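PDB 3WQC: D-threo-3-hydroxyaspartate dehydratase from Delftia, which catalyses the pyridoxal 5'-phosphate-dependent deamination of D-threo-3-hydroxyaspartate to oxaloacetate and ammonia. Local coordinates for residues I165-H170 and R214-P219; Y248-L253 and N360-T365; M291-D296 and L355-N360. One frame throughout, in Å; residues are numbered along the deposited sequence.

In the fold
Contact 1 comes first along the chain and lies far out, its centre about 31 Å from that of the chain, between helix 159-171 and the turn that follows helix 192-215 in the alanine-racemase-like barrel domain. Contacts 2 and 3 sit about 38 and 46 Å from it, centre to centre. These two belong together: their centres are only about 10 Å apart, both touch the second subunit, and they share Asn-360, where strand 354-358 gives way to helix 362-366. Segment 291-296 falls between the two segments of contact 2 in sequence. Contact 1 therefore concerns the barrel's periphery, whereas contact 2 holds the metal site beside the cofactor, where the two domains meet, and contact 3 backs it with the second-shell Asp-296.

Contact 1: residues I165-H170 and R214-P219; sequences IGRTLH and RAAGLP
Leu-218 closes the Schellman motif that ends helix 192-215, its N bonded to Leu-213 O, and its side chain lies against helix 159-171 at Gly-166, Arg-167 and His-170. The turn depends on Gly-217, the C-prime residue, whose positive phi of 84° would jam any CB against the preceding carbonyl oxygen; its N bonds Arg-214 O at 2.9 Å. From the turn, Leu-218 sends its two methyls to different parts of the helix. CD1 rests on the backbone, 4.0 Å from Arg-167 N, and CD2 packs 3.8 Å from His-170 CB. The first of these depends on a glycine, because a CB on Gly-166 would clash with CD1. Replacing Leu-218 by an alanine would probably open a gap over Gly-166 and leave His-170 CB without its apolar neighbour.

With CG anti to the backbone N (chi1 -176°), the His-170 ring reaches past Leu-218 to Pro-219. Pro-219 CD sits over one face in a CH-pi contact, 4.0 Å from the centroid of the His-170 ring and 26° off the normal, displaced toward the ND1 side. At the other end, Arg-167 stretches out from CG to NE across the Leu-218 side chain. A water bridges the segments here: it accepts from Arg-167 NE at 2.8 Å, in the guanidinium plane, and donates to Ala-216 O at 2.8 Å. Arg-167 NH2 passes obliquely by Ala-216 CB at 4.1 Å.

Toward the barrel, Leu-218 and Leu-169 both touch Leu-176 of strand 175-180, while Ile-165 reaches Ile-143 of strand 140-146. Thr-168 and Leu-169 meet Ala-125, so helix 159-171 is packed between helix 122-135 and the end of helix 192-215 on the outside of the parallel barrel.

Contact 2: residues Y248-L253 and N360-T365; sequences YVFFDL and NHACAT. With MG (magnesium ion), chain K.
Asp-252 CG stands between its own backbone N and carbonyl carbon (chi1 61°), which carries the carboxylate across to Ala-362 at the start of helix 362-366. OD2 accepts from Ala-362 N at 2.8 Å, on its anti side and near the carboxylate plane, in a fairly straight bond (161°). OD1 takes Met-255 N, so Asp-252 is the N-cap of helix 253-258 while also gripping the first turn of a second helix. In the residue before Ala-362, His-361, CG is anti to the backbone N (chi1 -176°), and the ring extends to the magnesium ion, with NE2 bound at 2.1 Å. Asp-252 OD2 lies at this ring's edge, 3.7 Å from His-361 CD2.

The pairing joins the barrel domain, through 248-253, to the serine-dehydratase domain, through 360-365, beside the cofactor. Cys-363 SG completes the magnesium shell with four waters, lying a longer 2.6 Å from the metal. His-361 ND1 is held by Asp-296 OD2, and Trp-290 of the second subunit meets the ring. Ala-362 CB, in turn, lies 3.5 Å from Phe-251 O, a buried carbonyl oxygen with no polar partner.

Contact 3: residues M291-D296 and L355-N360; sequences MAMSRD and LRILPN
The Asn-360 amide carries the backbone carbonyl of Asp-296 over one face: Asp-296 O sits 3.5 Å from Asn-360 CG, above the carbon and not in line with either N-H. The amide spends its polar atoms on other partners, OD1 on Thr-299 OG1 and ND2 on Gly-307 O, which should fix its rotation. The Asp-296 carboxylate is turned 45° to the amide, and its OD1 lies 3.8 Å from Asn-360 CB. OD1 is bonded to Gly-298 N, while OD2 takes the metal-ligand His-361 through ND1 and forms a salt bridge with Arg-295 of the second subunit.

A few residues back, Met-293 supplies the apolar half. Its chain bends twice (chi2 -46°, chi3 -59°), and this curls the thioether across Ile-357 at about a right angle. Met-293 CE touches Ile-357 CG2 at 3.5 Å, a snug fit, and continues onto the backbone, 3.9 Å from Pro-359 CA. Met-293 also packs on Val-270 of strand 268-278.

Between the two halves the chain leaves the helix at Ser-294, which has positive phi. Ser-294 OG donates to Met-293 O at 2.7 Å, in the carbonyl plane and on a lone pair; Thr-365 OG1 also bonds that oxygen. The same hydroxyl accepts from Asp-296 N at 3.0 Å in a nearly straight bond, and this bond defines an ST turn. The turn leads out of helix 290-293 and sets Asp-296 beside the end of strand 354-358, where its bond to His-361 makes it a second-shell residue of the magnesium site at the subunit interface.

Contact 1: residues I165-H170 and R214-P219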
# COMPACT_ATOMS: atom_id res chain seq x y z
N ILE B 165 7.13 1.04 -36.06
CA ILE B 165 6.89 -0.04 -35.08
C ILE B 165 6.03 -1.13 -35.71
O ILE B 165 6.35 -2.35 -35.54
CB ILE B 165 6.16 0.57 -33.86
CG1 ILE B 165 7.10 1.56 -33.14
CG2 ILE B 165 5.69 -0.55 -32.90
CD1 ILE B 165 6.32 2.42 -32.12
N GLY B 166 4.95 -0.74 -36.43
CA GLY B 166 4.13 -1.78 -37.02
C GLY B 166 4.89 -2.65 -38.04
O GLY B 166 4.70 -3.87 -38.05
N ARG B 167 5.73 -2.03 -38.90
CA ARG B 167 6.55 -2.83 -39.83
C ARG B 167 7.54 -3.69 -39.13
O ARG B 167 7.79 -4.82 -39.52
CB ARG B 167 7.20 -1.87 -40.84
CG ARG B 167 6.19 -1.26 -41.77
CD ARG B 167 6.81 -0.15 -42.60
NE ARG B 167 5.83 0.36 -43.57
CZ ARG B 167 5.90 1.60 -44.07
NH1 ARG B 167 6.81 2.47 -43.57
NH2 ARG B 167 5.01 2.01 -44.95
N THR B 168 8.16 -3.17 -38.06
CA THR B 168 9.17 -3.97 -37.36
C THR B 168 8.48 -5.28 -36.88
O THR B 168 9.03 -6.39 -36.99
CB THR B 168 9.72 -3.21 -36.15
OG1 THR B 168 10.42 -2.06 -36.63
CG2 THR B 168 10.66 -4.08 -35.30
N LEU B 169 7.26 -5.11 -36.30
CA LEU B 169 6.53 -6.31 -35.84
C LEU B 169 6.11 -7.22 -36.99
O LEU B 169 6.36 -8.44 -36.99
CB LEU B 169 5.28 -5.86 -35.03
CG LEU B 169 5.64 -5.18 -33.70
CD1 LEU B 169 4.34 -4.50 -33.14
CD2 LEU B 169 6.26 -6.14 -32.67
N HIS B 170 5.47 -6.60 -38.01
CA HIS B 170 4.87 -7.42 -39.09
C HIS B 170 5.91 -8.09 -40.00
O HIS B 170 5.87 -9.29 -40.29
CB HIS B 170 3.95 -6.52 -39.89
CG HIS B 170 3.22 -7.23 -40.97
ND1 HIS B 170 2.20 -8.10 -40.69
CD2 HIS B 170 3.32 -7.18 -42.32
CE1 HIS B 170 1.71 -8.62 -41.85
NE2 HIS B 170 2.36 -8.04 -42.83
N ARG B 214 -3.54 0.75 -41.02
CA ARG B 214 -4.23 -0.01 -42.11
C ARG B 214 -4.01 0.70 -43.47
O ARG B 214 -3.88 0.04 -44.49
CB ARG B 214 -5.73 -0.02 -41.80
CG ARG B 214 -6.01 -0.90 -40.54
CD ARG B 214 -7.61 -0.73 -40.31
NE ARG B 214 -8.03 -1.21 -39.12
CZ ARG B 214 -8.88 -0.64 -38.32
NH1 ARG B 214 -9.61 0.49 -38.64
NH2 ARG B 214 -9.04 -1.23 -37.20
N ALA B 215 -3.89 2.04 -43.46
CA ALA B 215 -3.62 2.79 -44.73
C ALA B 215 -2.22 2.39 -45.29
O ALA B 215 -2.03 2.42 -46.50
CB ALA B 215 -3.71 4.31 -44.50
N ALA B 216 -1.30 1.96 -44.44
CA ALA B 216 0.04 1.48 -44.82
C ALA B 216 0.05 0.00 -45.15
O ALA B 216 1.13 -0.60 -45.32
CB ALA B 216 1.07 1.84 -43.69
N GLY B 217 -1.12 -0.66 -45.17
CA GLY B 217 -1.16 -2.11 -45.50
C GLY B 217 -0.91 -3.03 -44.34
O GLY B 217 -0.74 -4.22 -44.56
N LEU B 218 -0.89 -2.46 -43.11
CA LEU B 218 -0.56 -3.30 -41.92
C LEU B 218 -1.86 -3.73 -41.25
O LEU B 218 -2.83 -2.94 -41.26
CB LEU B 218 0.27 -2.45 -40.90
CG LEU B 218 1.67 -2.10 -41.44
CD1 LEU B 218 2.21 -0.99 -40.60
CD2 LEU B 218 2.54 -3.37 -41.36
N PRO B 219 -1.91 -4.96 -40.71
CA PRO B 219 -3.15 -5.35 -40.01
C PRO B 219 -3.30 -4.57 -38.73
O PRO B 219 -2.28 -4.25 -38.03
CB PRO B 219 -2.90 -6.82 -39.68
CG PRO B 219 -1.37 -6.97 -39.60
CD PRO B 219 -0.78 -5.91 -40.56
O HOH W 1 3.72 -1.28 -44.51

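Contact 2: residues Y248-L253 and N360-T365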
# COMPACT_ATOMS: atom_id res chain seq x y z
N TYR B 248 -14.37 0.33 -11.85
CA TYR B 248 -15.85 0.33 -11.77
C TYR B 248 -16.39 -0.87 -10.99
O TYR B 248 -17.54 -0.79 -10.51
CB TYR B 248 -16.45 0.33 -13.21
CG TYR B 248 -16.44 -1.08 -13.78
CD1 TYR B 248 -15.30 -1.63 -14.40
CD2 TYR B 248 -17.60 -1.91 -13.70
CE1 TYR B 248 -15.28 -2.94 -14.86
CE2 TYR B 248 -17.55 -3.21 -14.11
CZ TYR B 248 -16.45 -3.73 -14.75
OH TYR B 248 -16.43 -5.02 -15.21
N VAL B 249 -15.72 -2.00 -10.94
CA VAL B 249 -16.26 -3.17 -10.31
C VAL B 249 -16.63 -2.84 -8.86
O VAL B 249 -17.70 -3.35 -8.34
CB VAL B 249 -15.32 -4.42 -10.47
CG1 VAL B 249 -13.99 -4.29 -9.67
CG2 VAL B 249 -16.03 -5.73 -10.07
N PHE B 250 -15.79 -2.01 -8.21
CA PHE B 250 -16.10 -1.55 -6.85
C PHE B 250 -16.48 -0.10 -6.73
O PHE B 250 -17.21 0.29 -5.78
CB PHE B 250 -14.88 -1.80 -5.89
CG PHE B 250 -14.44 -3.26 -5.86
CD1 PHE B 250 -15.38 -4.36 -5.91
CD2 PHE B 250 -13.08 -3.55 -5.70
CE1 PHE B 250 -14.94 -5.70 -5.82
CE2 PHE B 250 -12.66 -4.89 -5.59
CZ PHE B 250 -13.56 -5.95 -5.68
N PHE B 251 -15.94 0.77 -7.60
CA PHE B 251 -15.94 2.19 -7.42
C PHE B 251 -15.22 2.63 -6.12
O PHE B 251 -14.72 1.75 -5.38
CB PHE B 251 -17.37 2.86 -7.53
CG PHE B 251 -17.93 2.80 -8.93
CD1 PHE B 251 -17.27 3.50 -9.97
CD2 PHE B 251 -19.11 2.10 -9.21
CE1 PHE B 251 -17.84 3.56 -11.26
CE2 PHE B 251 -19.66 2.13 -10.52
CZ PHE B 251 -19.02 2.88 -11.52
N ASP B 252 -15.13 3.93 -5.91
CA ASP B 252 -14.43 4.52 -4.79
C ASP B 252 -14.73 5.98 -4.72
O ASP B 252 -15.57 6.49 -5.53
CB ASP B 252 -12.91 4.18 -4.84
CG ASP B 252 -12.23 4.73 -6.11
OD1 ASP B 252 -12.73 5.78 -6.62
OD2 ASP B 252 -11.23 4.14 -6.58
N LEU B 253 -14.15 6.69 -3.75
CA LEU B 253 -14.51 8.09 -3.59
C LEU B 253 -13.90 9.02 -4.64
O LEU B 253 -14.49 10.04 -5.00
CB LEU B 253 -14.09 8.61 -2.21
CG LEU B 253 -14.86 7.87 -1.06
CD1 LEU B 253 -14.14 8.21 0.25
CD2 LEU B 253 -16.32 8.34 -1.05
N ASN B 360 -10.44 6.07 -0.72
CA ASN B 360 -10.14 7.00 -1.82
C ASN B 360 -10.02 6.20 -3.15
O ASN B 360 -10.67 6.64 -4.14
CB ASN B 360 -8.77 7.69 -1.64
CG ASN B 360 -8.84 8.84 -0.60
OD1 ASN B 360 -8.69 10.00 -1.00
ND2 ASN B 360 -9.10 8.59 0.68
N HIS B 361 -9.28 5.09 -3.19
CA HIS B 361 -8.90 4.48 -4.42
C HIS B 361 -9.00 3.01 -4.23
O HIS B 361 -8.21 2.40 -3.46
CB HIS B 361 -7.46 4.92 -4.75
CG HIS B 361 -6.96 4.42 -6.06
ND1 HIS B 361 -5.67 4.72 -6.48
CD2 HIS B 361 -7.57 3.75 -7.08
CE1 HIS B 361 -5.45 4.21 -7.75
NE2 HIS B 361 -6.61 3.62 -8.15
N ALA B 362 -10.01 2.37 -4.84
CA ALA B 362 -10.26 0.93 -4.56
C ALA B 362 -9.04 0.06 -4.91
O ALA B 362 -8.68 -0.86 -4.15
CB ALA B 362 -11.50 0.41 -5.33
N CYS B 363 -8.31 0.39 -5.99
CA CYS B 363 -7.19 -0.48 -6.44
C CYS B 363 -6.10 -0.43 -5.37
O CYS B 363 -5.39 -1.40 -5.15
CB CYS B 363 -6.60 0.13 -7.75
SG CYS B 363 -7.94 0.55 -8.96
N ALA B 364 -5.88 0.77 -4.79
CA ALA B 364 -4.78 0.94 -3.80
C ALA B 364 -5.15 0.29 -2.48
O ALA B 364 -4.38 -0.46 -1.85
CB ALA B 364 -4.51 2.42 -3.62
N THR B 365 -6.43 0.50 -2.01
CA THR B 365 -6.85 -0.13 -0.71
C THR B 365 -6.89 -1.63 -0.88
O THR B 365 -6.37 -2.34 0.03
CB THR B 365 -8.24 0.40 -0.31
OG1 THR B 365 -8.14 1.83 -0.11
CG2 THR B 365 -8.80 -0.35 0.91
MG MG K . -6.99 2.71 -10.06
O HOH W 2 -7.28 2.17 -12.07
O HOH W 3 -6.19 4.60 -10.91
O HOH W 4 -4.97 2.13 -10.22
O HOH W 5 -8.82 3.64 -10.18

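Contact 3: residues M291-D296 and L355-N360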
# COMPACT_ATOMS: atom_id res chain seq x y z
N MET B 291 -1.91 1.34 6.64
CA MET B 291 -1.62 -0.03 6.15
C MET B 291 -2.93 -0.69 5.68
O MET B 291 -2.89 -1.50 4.77
CB MET B 291 -0.98 -0.87 7.25
CG MET B 291 -0.44 -2.25 6.76
SD MET B 291 0.87 -2.09 5.49
CE MET B 291 2.24 -1.61 6.57
N ALA B 292 -4.10 -0.36 6.25
CA ALA B 292 -5.38 -0.87 5.75
C ALA B 292 -5.87 -0.03 4.59
O ALA B 292 -6.35 -0.58 3.56
CB ALA B 292 -6.41 -0.84 6.87
N MET B 293 -5.86 1.31 4.70
CA MET B 293 -6.50 2.13 3.67
C MET B 293 -5.57 2.33 2.44
O MET B 293 -6.13 2.69 1.35
CB MET B 293 -6.87 3.52 4.20
CG MET B 293 -7.84 3.49 5.38
SD MET B 293 -9.29 2.39 5.19
CE MET B 293 -10.06 3.10 3.67
N SER B 294 -4.27 2.12 2.64
CA SER B 294 -3.24 2.61 1.75
C SER B 294 -2.99 4.12 1.98
O SER B 294 -3.86 4.83 2.57
CB SER B 294 -3.42 2.37 0.23
OG SER B 294 -4.20 3.43 -0.36
N ARG B 295 -1.83 4.57 1.50
CA ARG B 295 -1.54 6.00 1.58
C ARG B 295 -2.27 6.83 0.47
O ARG B 295 -2.00 8.04 0.39
CB ARG B 295 0.00 6.27 1.46
CG ARG B 295 0.69 6.07 2.82
CD ARG B 295 0.34 7.20 3.78
NE ARG B 295 1.47 7.42 4.65
CZ ARG B 295 1.43 8.15 5.75
NH1 ARG B 295 0.25 8.68 6.16
NH2 ARG B 295 2.59 8.35 6.44
N ASP B 296 -3.10 6.22 -0.39
CA ASP B 296 -3.71 6.99 -1.46
C ASP B 296 -4.57 8.14 -0.90
O ASP B 296 -5.45 7.95 -0.05
CB ASP B 296 -4.54 6.07 -2.35
CG ASP B 296 -4.85 6.70 -3.70
OD1 ASP B 296 -5.65 7.65 -3.74
OD2 ASP B 296 -4.23 6.20 -4.69
N LEU B 355 -17.06 0.08 12.38
CA LEU B 355 -17.42 1.10 11.35
C LEU B 355 -16.93 0.54 10.01
O LEU B 355 -16.18 -0.43 9.97
CB LEU B 355 -16.66 2.38 11.63
CG LEU B 355 -17.01 3.09 12.90
CD1 LEU B 355 -16.04 4.22 13.15
CD2 LEU B 355 -18.48 3.54 12.88
N ARG B 356 -17.36 1.13 8.91
CA ARG B 356 -16.85 0.73 7.60
C ARG B 356 -16.31 2.01 6.93
O ARG B 356 -16.98 3.03 6.94
CB ARG B 356 -17.98 0.05 6.78
CG ARG B 356 -18.20 -1.35 7.37
CD ARG B 356 -19.51 -1.94 6.90
NE ARG B 356 -19.52 -2.32 5.48
CZ ARG B 356 -20.59 -2.89 4.92
NH1 ARG B 356 -20.53 -3.23 3.63
NH2 ARG B 356 -21.74 -3.08 5.62
N ILE B 357 -15.17 1.93 6.31
CA ILE B 357 -14.57 3.14 5.74
C ILE B 357 -14.51 3.02 4.22
O ILE B 357 -14.01 1.99 3.68
CB ILE B 357 -13.12 3.37 6.25
CG1 ILE B 357 -12.95 3.16 7.80
CG2 ILE B 357 -12.50 4.63 5.70
CD1 ILE B 357 -13.81 4.16 8.56
N LEU B 358 -15.12 3.97 3.50
CA LEU B 358 -15.02 3.91 2.04
C LEU B 358 -13.66 4.47 1.62
O LEU B 358 -13.25 5.53 2.10
CB LEU B 358 -16.13 4.78 1.34
CG LEU B 358 -17.59 4.38 1.72
CD1 LEU B 358 -18.56 5.38 1.03
CD2 LEU B 358 -17.80 2.91 1.36
N PRO B 359 -13.01 3.81 0.64
CA PRO B 359 -11.65 4.18 0.28
C PRO B 359 -11.56 5.34 -0.73
O PRO B 359 -12.50 5.51 -1.56
CB PRO B 359 -11.15 2.92 -0.44
CG PRO B 359 -12.40 2.33 -1.06
CD PRO B 359 -13.48 2.58 -0.01
N ASN B 360 -10.44 6.07 -0.72
CA ASN B 360 -10.14 7.00 -1.82
C ASN B 360 -10.02 6.20 -3.15
O ASN B 360 -10.67 6.64 -4.14
CB ASN B 360 -8.77 7.69 -1.64
CG ASN B 360 -8.84 8.84 -0.60
OD1 ASN B 360 -8.69 10.00 -1.00
ND2 ASN B 360 -9.10 8.59 0.68